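Local coordinates for conjugal transfer protein (Escherichia coli, PDB 5I97) that probably forms part of the inner-membrane channel of a type IV secretion system, as a VirB8-like protein of plasmid conjugation, at residues T19-S24 against E133-A138; I92-L97 against T105-T110; W126-G131 against T154-N159. All coordinates share one frame; numbering follows the deposited sequence.

Contact 1: T19-S24 against E133-A138; sequences TRDQTS and EYKSLA
Gln22 and Tyr134 form a single antiparallel hydrogen-bonded bridge that lays the loop before helix 27-42 against the end of strand 124-134 in this VirB8 domain, a member of the NTF2-like superfamily. Gln22 N reaches Tyr134 O at 2.9 Å from above the carbonyl plane, while the return bond from Tyr134 N to Gln22 O is modelled doubtfully short. The Tyr134 ring turns an edge to the loop: with CG beside its own backbone N (chi1 -62°), CD1 comes to 3.5 Å from Thr23 O, near the ring plane. Its OH continues to Asp30 of helix 27-42, and the rings of Tyr25 and Phe151 meet it edge-to-face. A leucine here would take away hydroxyl and ring, and would probably leave Asp30 without this partner and those two aromatic contacts unmade. Farther along, Asp21 directs OD1 at Ser136 N, 3.0 Å away, with an N-H...O angle of 138°. The Lys135 chain bends at chi2 (-73°) and carries its aliphatic CD across the carboxylate, 3.5 Å from Asp21 OD1. Ser136 leans CB on the loop backbone, 3.3 Å from Arg20 N, and its OG adds a weak bond to Asp21 OD1 at 3.4 Å.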
loop_
_atom_site.group_PDB
_atom_site.type_symbol
_atom_site.label_atom_id
_atom_site.label_comp_id
_atom_site.label_asym_id
_atom_site.label_seq_id
_atom_site.Cartn_x
_atom_site.Cartn_y
_atom_site.Cartn_z
ATOM N N THR A 19 32.238 10.734 0.619
ATOM C CA THR A 19 33.592 10.236 0.850
ATOM C C THR A 19 34.556 10.588 -0.290
ATOM O O THR A 19 35.777 10.495 -0.120
ATOM C CB THR A 19 33.601 8.702 1.056
ATOM O OG1 THR A 19 34.751 8.321 1.823
ATOM C CG2 THR A 19 33.627 7.973 -0.277
ATOM N N ARG A 20 34.023 11.007 -1.438
ATOM C CA ARG A 20 34.873 11.379 -2.569
ATOM C C ARG A 20 34.143 12.228 -3.608
ATOM O O ARG A 20 32.980 11.986 -3.924
ATOM C CB ARG A 20 35.444 10.108 -3.224
ATOM C CG ARG A 20 36.586 10.325 -4.236
ATOM C CD ARG A 20 37.225 8.983 -4.637
ATOM N NE ARG A 20 38.240 9.110 -5.682
ATOM C CZ ARG A 20 38.005 8.976 -6.985
ATOM N NH1 ARG A 20 36.787 8.688 -7.419
ATOM N NH2 ARG A 20 38.995 9.113 -7.858
ATOM N N ASP A 21 34.848 13.202 -4.169
ATOM C CA ASP A 21 34.301 14.015 -5.245
ATOM C C ASP A 21 34.295 13.244 -6.550
ATOM O O ASP A 21 35.329 13.052 -7.187
ATOM C CB ASP A 21 35.090 15.304 -5.436
ATOM C CG ASP A 21 34.987 16.226 -4.254
ATOM O OD1 ASP A 21 34.061 16.022 -3.444
ATOM O OD2 ASP A 21 35.828 17.148 -4.137
ATOM N N GLN A 22 33.102 12.802 -6.921
ATOM C CA GLN A 22 32.796 12.096 -8.173
ATOM C C GLN A 22 31.521 12.499 -8.856
ATOM O O GLN A 22 30.490 12.636 -8.223
ATOM C CB GLN A 22 32.640 10.599 -7.935
ATOM C CG GLN A 22 33.703 9.635 -8.193
ATOM C CD GLN A 22 33.605 8.498 -7.229
ATOM O OE1 GLN A 22 33.057 8.669 -6.178
ATOM N NE2 GLN A 22 33.903 7.289 -7.683
ATOM N N THR A 23 31.577 12.581 -10.173
ATOM C CA THR A 23 30.381 12.764 -10.949
ATOM C C THR A 23 29.507 11.506 -10.938
ATOM O O THR A 23 28.305 11.600 -10.713
ATOM C CB THR A 23 30.719 13.150 -12.378
ATOM O OG1 THR A 23 31.418 14.398 -12.368
ATOM C CG2 THR A 23 29.450 13.305 -13.194
ATOM N N SER A 24 30.112 10.334 -11.129
ATOM C CA SER A 24 29.332 9.101 -11.202
ATOM C C SER A 24 29.924 7.962 -10.396
ATOM O O SER A 24 31.091 7.975 -10.039
ATOM C CB SER A 24 29.167 8.655 -12.658
ATOM O OG SER A 24 28.626 7.349 -12.724
ATOM N N GLU A 133 25.893 14.810 -8.812
ATOM C CA GLU A 133 27.320 14.651 -8.558
ATOM C C GLU A 133 27.510 14.063 -7.163
ATOM O O GLU A 133 26.580 14.076 -6.356
ATOM C CB GLU A 133 28.042 15.995 -8.670
ATOM C CG GLU A 133 27.560 17.042 -7.679
ATOM C CD GLU A 133 28.346 18.334 -7.770
ATOM O OE1 GLU A 133 28.905 18.618 -8.849
ATOM O OE2 GLU A 133 28.406 19.067 -6.760
ATOM N N TYR A 134 28.704 13.559 -6.866
ATOM C CA TYR A 134 28.990 13.104 -5.516
ATOM C C TYR A 134 30.049 14.019 -4.918
ATOM O O TYR A 134 31.024 14.361 -5.581
ATOM C CB TYR A 134 29.426 11.649 -5.508
ATOM C CG TYR A 134 28.387 10.668 -6.020
ATOM C CD1 TYR A 134 28.181 10.490 -7.380
ATOM C CD2 TYR A 134 27.664 9.875 -5.146
ATOM C CE1 TYR A 134 27.264 9.573 -7.849
ATOM C CE2 TYR A 134 26.743 8.956 -5.607
ATOM C CZ TYR A 134 26.553 8.804 -6.963
ATOM O OH TYR A 134 25.639 7.890 -7.441
ATOM N N LYS A 135 29.841 14.434 -3.674
ATOM C CA LYS A 135 30.794 15.284 -2.973
ATOM C C LYS A 135 31.138 14.768 -1.596
ATOM O O LYS A 135 30.256 14.509 -0.783
ATOM C CB LYS A 135 30.244 16.705 -2.830
ATOM C CG LYS A 135 30.083 17.487 -4.110
ATOM C CD LYS A 135 31.436 17.921 -4.656
ATOM C CE LYS A 135 31.294 18.821 -5.874
ATOM N NZ LYS A 135 32.613 19.160 -6.483
ATOM N N SER A 136 32.425 14.590 -1.344
ATOM C CA SER A 136 32.879 14.413 0.022
ATOM C C SER A 136 32.789 15.751 0.749
ATOM O O SER A 136 33.490 16.709 0.397
ATOM C CB SER A 136 34.311 13.890 0.056
ATOM O OG SER A 136 35.205 14.876 -0.427
ATOM N N LEU A 137 31.922 15.832 1.747
ATOM C CA LEU A 137 31.863 17.028 2.562
ATOM C C LEU A 137 31.901 16.630 4.019
ATOM O O LEU A 137 31.757 15.449 4.342
ATOM C CB LEU A 137 30.602 17.839 2.272
ATOM C CG LEU A 137 30.406 18.362 0.850
ATOM C CD1 LEU A 137 28.951 18.666 0.629
ATOM C CD2 LEU A 137 31.275 19.587 0.572
ATOM N N ALA A 138 32.128 17.605 4.891
ATOM C CA ALA A 138 32.096 17.335 6.314
ATOM C C ALA A 138 30.728 16.761 6.644
ATOM O O ALA A 138 29.718 17.451 6.528
ATOM C CB ALA A 138 32.369 18.599 7.114
#

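Contact 2: I92-L97 against T105-T110; sequences INSVIL and TIRFTT
A classic beta bulge interrupts the hairpin of strands 86-98 and 103-114, where Asn93 and Ser94 both face Arg107. The carbonyl oxygen of Arg107 accepts twice in its own plane, from Asn93 N at 2.7 Å and from Ser94 N at 3.2 Å, so the backbone N-H groups of both bulge residues converge on one carbonyl oxygen. Arg107 N answers to Ser94 O, and Ile96 and Thr105 exchange a reciprocal pair of backbone bonds beyond it. Asn93 is turned toward the partner strand by the bulge; its OD1 accepts a hydrogen bond from Thr109 OG1 at 2.9 Å, on a lone pair in the carbonyl plane.

On the sheet face of Ser94, Ile96 and Arg107, the arginine chain runs extended past the serine hydroxyl, Ser94 OG lying 3.5 Å from Arg107 CB. That hydroxyl stands between the serine's own backbone N and carbonyl carbon (chi1 66°), where it shares a water with Thr105 O; the same water makes a weak bond at the edge of the guanidinium group, to Arg107 NH1.

On the face of Ile92, Val95, Ile106 and Phe108 the contacts across the strands are apolar. Val95 and Ile106 lie side by side, with Val95 CG2 4.0 Å from Ile106 CG1. Ile92 sends CD1 obliquely across to the partner strand, where it meets Ile106 CG2 at 4.0 Å and the CB of Phe108 at 4.1 Å. Helix 27-42 covers part of this side, Thr35 touching Val95 and Glu42 touching Phe108. Such a helix packed on an antiparallel sheet is in keeping with the NTF2-like fold of VirB8 domains.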
loop_
_atom_site.group_PDB
_atom_site.type_symbol
_atom_site.label_atom_id
_atom_site.label_comp_id
_atom_site.label_asym_id
_atom_site.label_seq_id
_atom_site.Cartn_x
_atom_site.Cartn_y
_atom_site.Cartn_z
ATOM N N ILE A 92 8.471 4.695 -10.309
ATOM C CA ILE A 92 9.504 4.972 -11.304
ATOM C C ILE A 92 9.271 4.114 -12.544
ATOM O O ILE A 92 9.183 2.896 -12.440
ATOM C CB ILE A 92 10.919 4.702 -10.749
ATOM C CG1 ILE A 92 11.160 5.507 -9.468
ATOM C CG2 ILE A 92 11.979 5.038 -11.787
ATOM C CD1 ILE A 92 11.200 7.002 -9.667
ATOM N N ASN A 93 9.204 4.736 -13.713
ATOM C CA ASN A 93 8.929 3.993 -14.942
ATOM C C ASN A 93 10.186 3.711 -15.780
ATOM O O ASN A 93 10.316 2.643 -16.374
ATOM C CB ASN A 93 7.905 4.741 -15.794
ATOM C CG ASN A 93 6.587 4.981 -15.055
ATOM O OD1 ASN A 93 6.087 6.105 -15.005
ATOM N ND2 ASN A 93 6.037 3.929 -14.463
ATOM N N SER A 94 11.091 4.684 -15.854
ATOM C CA SER A 94 12.330 4.503 -16.602
ATOM C C SER A 94 13.370 5.519 -16.162
ATOM O O SER A 94 13.024 6.620 -15.728
ATOM C CB SER A 94 12.083 4.615 -18.113
ATOM O OG SER A 94 11.686 5.923 -18.478
ATOM N N VAL A 95 14.642 5.141 -16.278
ATOM C CA VAL A 95 15.762 6.017 -15.942
ATOM C C VAL A 95 16.802 6.007 -17.044
ATOM O O VAL A 95 17.323 4.957 -17.396
ATOM C CB VAL A 95 16.441 5.593 -14.626
ATOM C CG1 VAL A 95 17.620 6.506 -14.311
ATOM C CG2 VAL A 95 15.436 5.592 -13.484
ATOM N N ILE A 96 17.104 7.174 -17.594
ATOM C CA ILE A 96 18.132 7.275 -18.609
ATOM C C ILE A 96 19.308 8.078 -18.070
ATOM O O ILE A 96 19.150 9.239 -17.708
ATOM C CB ILE A 96 17.597 7.929 -19.890
ATOM C CG1 ILE A 96 16.411 7.126 -20.428
ATOM C CG2 ILE A 96 18.688 8.015 -20.955
ATOM C CD1 ILE A 96 15.777 7.730 -21.650
ATOM N N LEU A 97 20.490 7.463 -18.067
ATOM C CA LEU A 97 21.682 8.072 -17.498
ATOM C C LEU A 97 22.593 8.654 -18.552
ATOM O O LEU A 97 22.801 8.065 -19.613
ATOM C CB LEU A 97 22.484 7.053 -16.677
ATOM C CG LEU A 97 21.833 6.483 -15.421
ATOM C CD1 LEU A 97 22.803 5.616 -14.674
ATOM C CD2 LEU A 97 21.301 7.593 -14.538
ATOM N N THR A 105 17.493 11.435 -16.800
ATOM C CA THR A 105 16.099 11.647 -17.115
ATOM C C THR A 105 15.270 10.553 -16.491
ATOM O O THR A 105 15.485 9.380 -16.762
ATOM C CB THR A 105 15.862 11.655 -18.608
ATOM O OG1 THR A 105 16.560 12.759 -19.181
ATOM C CG2 THR A 105 14.386 11.782 -18.905
ATOM N N ILE A 106 14.337 10.932 -15.633
ATOM C CA ILE A 106 13.537 9.942 -14.939
ATOM C C ILE A 106 12.044 10.127 -15.217
ATOM O O ILE A 106 11.470 11.177 -14.932
ATOM C CB ILE A 106 13.811 9.990 -13.427
ATOM C CG1 ILE A 106 15.267 9.594 -13.171
ATOM C CG2 ILE A 106 12.852 9.090 -12.669
ATOM C CD1 ILE A 106 15.618 9.407 -11.720
ATOM N N ARG A 107 11.418 9.091 -15.760
ATOM C CA ARG A 107 9.985 9.120 -15.998
ATOM C C ARG A 107 9.262 8.379 -14.898
ATOM O O ARG A 107 9.560 7.219 -14.613
ATOM C CB ARG A 107 9.668 8.520 -17.359
ATOM C CG ARG A 107 10.137 9.400 -18.483
ATOM C CD ARG A 107 9.700 8.890 -19.830
ATOM N NE ARG A 107 9.963 9.880 -20.873
ATOM C CZ ARG A 107 11.164 10.169 -21.363
ATOM N NH1 ARG A 107 12.247 9.568 -20.889
ATOM N NH2 ARG A 107 11.280 11.084 -22.315
ATOM N N PHE A 108 8.293 9.054 -14.289
ATOM C CA PHE A 108 7.633 8.480 -13.139
ATOM C C PHE A 108 6.151 8.818 -13.061
ATOM O O PHE A 108 5.659 9.758 -13.681
ATOM C CB PHE A 108 8.362 8.926 -11.855
ATOM C CG PHE A 108 8.285 10.404 -11.571
ATOM C CD1 PHE A 108 9.080 11.302 -12.260
ATOM C CD2 PHE A 108 7.469 10.892 -10.563
ATOM C CE1 PHE A 108 9.016 12.647 -11.990
ATOM C CE2 PHE A 108 7.426 12.239 -10.280
ATOM C CZ PHE A 108 8.190 13.114 -10.995
ATOM N N THR A 109 5.452 8.030 -12.261
ATOM C CA THR A 109 4.022 8.147 -12.114
ATOM C C THR A 109 3.660 8.371 -10.662
ATOM O O THR A 109 4.175 7.695 -9.776
ATOM C CB THR A 109 3.311 6.896 -12.637
ATOM O OG1 THR A 109 3.487 6.830 -14.052
ATOM C CG2 THR A 109 1.816 6.952 -12.331
ATOM N N THR A 110 2.787 9.338 -10.427
ATOM C CA THR A 110 2.267 9.574 -9.089
ATOM C C THR A 110 0.799 9.163 -9.006
ATOM O O THR A 110 0.024 9.382 -9.932
ATOM C CB THR A 110 2.421 11.048 -8.666
ATOM O OG1 THR A 110 1.856 11.901 -9.663
ATOM C CG2 THR A 110 3.888 11.389 -8.504
HETATM O O HOH W 1 13.344 8.446 -18.886
#

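Contact 3: W126-G131 against T154-N159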
loop_
_atom_site.group_PDB
_atom_site.type_symbol
_atom_site.label_atom_id
_atom_site.label_comp_id
_atom_site.label_asym_id
_atom_site.label_seq_id
_atom_site.Cartn_x
_atom_site.Cartn_y
_atom_site.Cartn_z
ATOM N N TRP A 126 5.146 11.981 -15.241
ATOM C CA TRP A 126 6.063 13.118 -15.258
ATOM C C TRP A 126 7.449 12.785 -15.798
ATOM O O TRP A 126 7.863 11.630 -15.821
ATOM C CB TRP A 126 6.222 13.682 -13.851
ATOM C CG TRP A 126 4.958 13.846 -13.091
ATOM C CD1 TRP A 126 4.349 12.913 -12.309
ATOM C CD2 TRP A 126 4.150 15.022 -13.005
ATOM N NE1 TRP A 126 3.214 13.426 -11.759
ATOM C CE2 TRP A 126 3.071 14.731 -12.168
ATOM C CE3 TRP A 126 4.250 16.306 -13.560
ATOM C CZ2 TRP A 126 2.076 15.657 -11.871
ATOM C CZ3 TRP A 126 3.265 17.230 -13.263
ATOM C CH2 TRP A 126 2.192 16.902 -12.429
ATOM N N ILE A 127 8.184 13.820 -16.187
ATOM C CA ILE A 127 9.587 13.671 -16.553
ATOM C C ILE A 127 10.442 14.541 -15.639
ATOM O O ILE A 127 10.218 15.746 -15.530
ATOM C CB ILE A 127 9.848 14.067 -18.011
ATOM C CG1 ILE A 127 8.865 13.363 -18.944
ATOM C CG2 ILE A 127 11.277 13.746 -18.397
ATOM C CD1 ILE A 127 8.960 13.807 -20.385
ATOM N N ALA A 128 11.426 13.932 -14.992
ATOM C CA ALA A 128 12.363 14.668 -14.157
ATOM C C ALA A 128 13.742 14.732 -14.813
ATOM O O ALA A 128 14.377 13.702 -15.043
ATOM C CB ALA A 128 12.463 14.028 -12.790
ATOM N N ILE A 129 14.173 15.944 -15.153
ATOM C CA ILE A 129 15.525 16.170 -15.664
ATOM C C ILE A 129 16.446 16.592 -14.525
ATOM O O ILE A 129 16.265 17.645 -13.930
ATOM C CB ILE A 129 15.556 17.249 -16.759
ATOM C CG1 ILE A 129 14.530 16.944 -17.856
ATOM C CG2 ILE A 129 16.965 17.398 -17.319
ATOM C CD1 ILE A 129 14.770 15.649 -18.575
ATOM N N MET A 130 17.444 15.779 -14.229
ATOM C CA MET A 130 18.225 15.988 -13.022
ATOM C C MET A 130 19.706 16.149 -13.312
ATOM O O MET A 130 20.249 15.491 -14.193
ATOM C CB MET A 130 18.015 14.814 -12.068
ATOM C CG MET A 130 16.567 14.380 -11.938
ATOM S SD MET A 130 16.389 12.919 -10.918
ATOM C CE MET A 130 17.124 13.474 -9.382
ATOM N N GLY A 131 20.357 17.025 -12.559
ATOM C CA GLY A 131 21.805 17.107 -12.557
ATOM C C GLY A 131 22.289 16.532 -11.242
ATOM O O GLY A 131 21.668 16.761 -10.212
ATOM N N THR A 154 22.084 18.566 -8.434
ATOM C CA THR A 154 22.586 19.904 -8.741
ATOM C C THR A 154 21.615 20.744 -9.560
ATOM O O THR A 154 21.773 21.956 -9.670
ATOM C CB THR A 154 23.924 19.830 -9.500
ATOM O OG1 THR A 154 23.721 19.200 -10.769
ATOM C CG2 THR A 154 24.928 19.038 -8.706
ATOM N N SER A 155 20.661 20.085 -10.204
ATOM C CA SER A 155 19.572 20.786 -10.859
ATOM C C SER A 155 18.379 19.848 -10.923
ATOM O O SER A 155 18.546 18.636 -10.977
ATOM C CB SER A 155 19.968 21.288 -12.240
ATOM O OG SER A 155 20.008 20.237 -13.171
ATOM N N TYR A 156 17.175 20.401 -10.882
ATOM C CA TYR A 156 15.994 19.570 -10.804
ATOM C C TYR A 156 14.787 20.281 -11.374
ATOM O O TYR A 156 14.375 21.331 -10.892
ATOM C CB TYR A 156 15.734 19.166 -9.355
ATOM C CG TYR A 156 14.651 18.125 -9.184
ATOM C CD1 TYR A 156 14.927 16.781 -9.368
ATOM C CD2 TYR A 156 13.367 18.486 -8.821
ATOM C CE1 TYR A 156 13.955 15.829 -9.205
ATOM C CE2 TYR A 156 12.388 17.540 -8.652
ATOM C CZ TYR A 156 12.688 16.213 -8.847
ATOM O OH TYR A 156 11.728 15.258 -8.686
ATOM N N ARG A 157 14.232 19.720 -12.428
ATOM C CA ARG A 157 13.012 20.259 -12.982
ATOM C C ARG A 157 12.129 19.128 -13.469
ATOM O O ARG A 157 12.594 18.170 -14.090
ATOM C CB ARG A 157 13.343 21.286 -14.066
ATOM C CG ARG A 157 13.826 20.742 -15.369
ATOM C CD ARG A 157 13.961 21.859 -16.393
ATOM N NE ARG A 157 14.648 21.408 -17.606
ATOM C CZ ARG A 157 14.042 20.974 -18.706
ATOM N NH1 ARG A 157 12.715 20.931 -18.771
ATOM N NH2 ARG A 157 14.772 20.588 -19.749
ATOM N N VAL A 158 10.848 19.245 -13.146
ATOM C CA VAL A 158 9.862 18.247 -13.493
ATOM C C VAL A 158 8.846 18.859 -14.433
ATOM O O VAL A 158 8.456 20.006 -14.277
ATOM C CB VAL A 158 9.170 17.687 -12.234
ATOM C CG1 VAL A 158 8.081 16.688 -12.605
ATOM C CG2 VAL A 158 10.201 17.035 -11.319
ATOM N N ASN A 159 8.435 18.080 -15.422
ATOM C CA ASN A 159 7.421 18.486 -16.372
ATOM C C ASN A 159 6.504 17.322 -16.618
ATOM O O ASN A 159 6.916 16.173 -16.465
ATOM C CB ASN A 159 8.035 18.950 -17.696
ATOM C CG ASN A 159 9.014 20.085 -17.529
ATOM O OD1 ASN A 159 10.192 19.958 -17.848
ATOM N ND2 ASN A 159 8.520 21.216 -17.059
HETATM O O HOH W 2 17.833 19.872 -14.386
#
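The guanidinium group of Arg157 carries Ile129 CG1 over the centre of one face, 4.1 Å above the plane, the two side chains lying alongside and pointing the same way. On the opposite side of the sheet the Tyr156 ring takes Met130 SD at its edge, a Met-aromatic contact with the sulfur 5.4 Å from the ring centroid and 81° off the ring normal. Met130 CG also comes obliquely to Tyr156 CD1, at 3.9 Å. The phenol stands with CG opposite the tyrosine's own backbone N (chi1 -171°), an orientation in which its OH reaches Glu42 of helix 27-42, and the ring of Tyr37 meets it edge-to-face. Trp126 brings an edge of its indole to the backbone of Asn159, while Phe108 stacks on the ring and Trp126 NE1 is hydrogen-bonded to Thr110. Trp126 CB packs against Val158 CG1 at 3.7 Å, and the other methyl, Val158 CG2, rests on Ala128 CB.

These residues pair strand 124-134 with strand 151-160, an edge strand of the four-stranded antiparallel sheet of the NTF2-like fold. Ile127 N meets Asn159 O at 2.7 Å in a nearly straight bond (N-H...O 172°); both it and Ile129 N, donating to Arg157 O, approach their carbonyls nearly end-on. A water donates to Ile129 O and also bonds Ser155 OG, joining backbone and side chain across the strands.

At the far end Thr154 and Ser155 both face Gly131 in a classic beta bulge. Gly131 O receives Thr154 N at 2.6 Å from well above its carbonyl plane, and more weakly Ser155 N at 3.5 Å. Thr154 OG1 lies 3.1 Å from Gly131 C.

Overall arrangement
From the first modelled residues, the chain meets contact 1 at once, although its partner segment comes more than a hundred residues later. The long loop so closed includes helix 27-42, three further helices, the first two strands and most of the third. Contact 2 lies wholly within that loop, as the hairpin of strands 86-98 and 103-114. Contact 3 opens after contact 2 has closed and crosses contact 1, because 126-131 lies within its loop and 154-159 beyond it. Contacts 2 and 3 join through backbone bonds between strands 103-114 and 124-134; Glu133 packs on Thr154 where contacts 1 and 3 touch. Contact 1 ties the N-terminal loop to the end of strand 124-134, and contacts 2 and 3 hold the strand pairs at the two sides of the sheet.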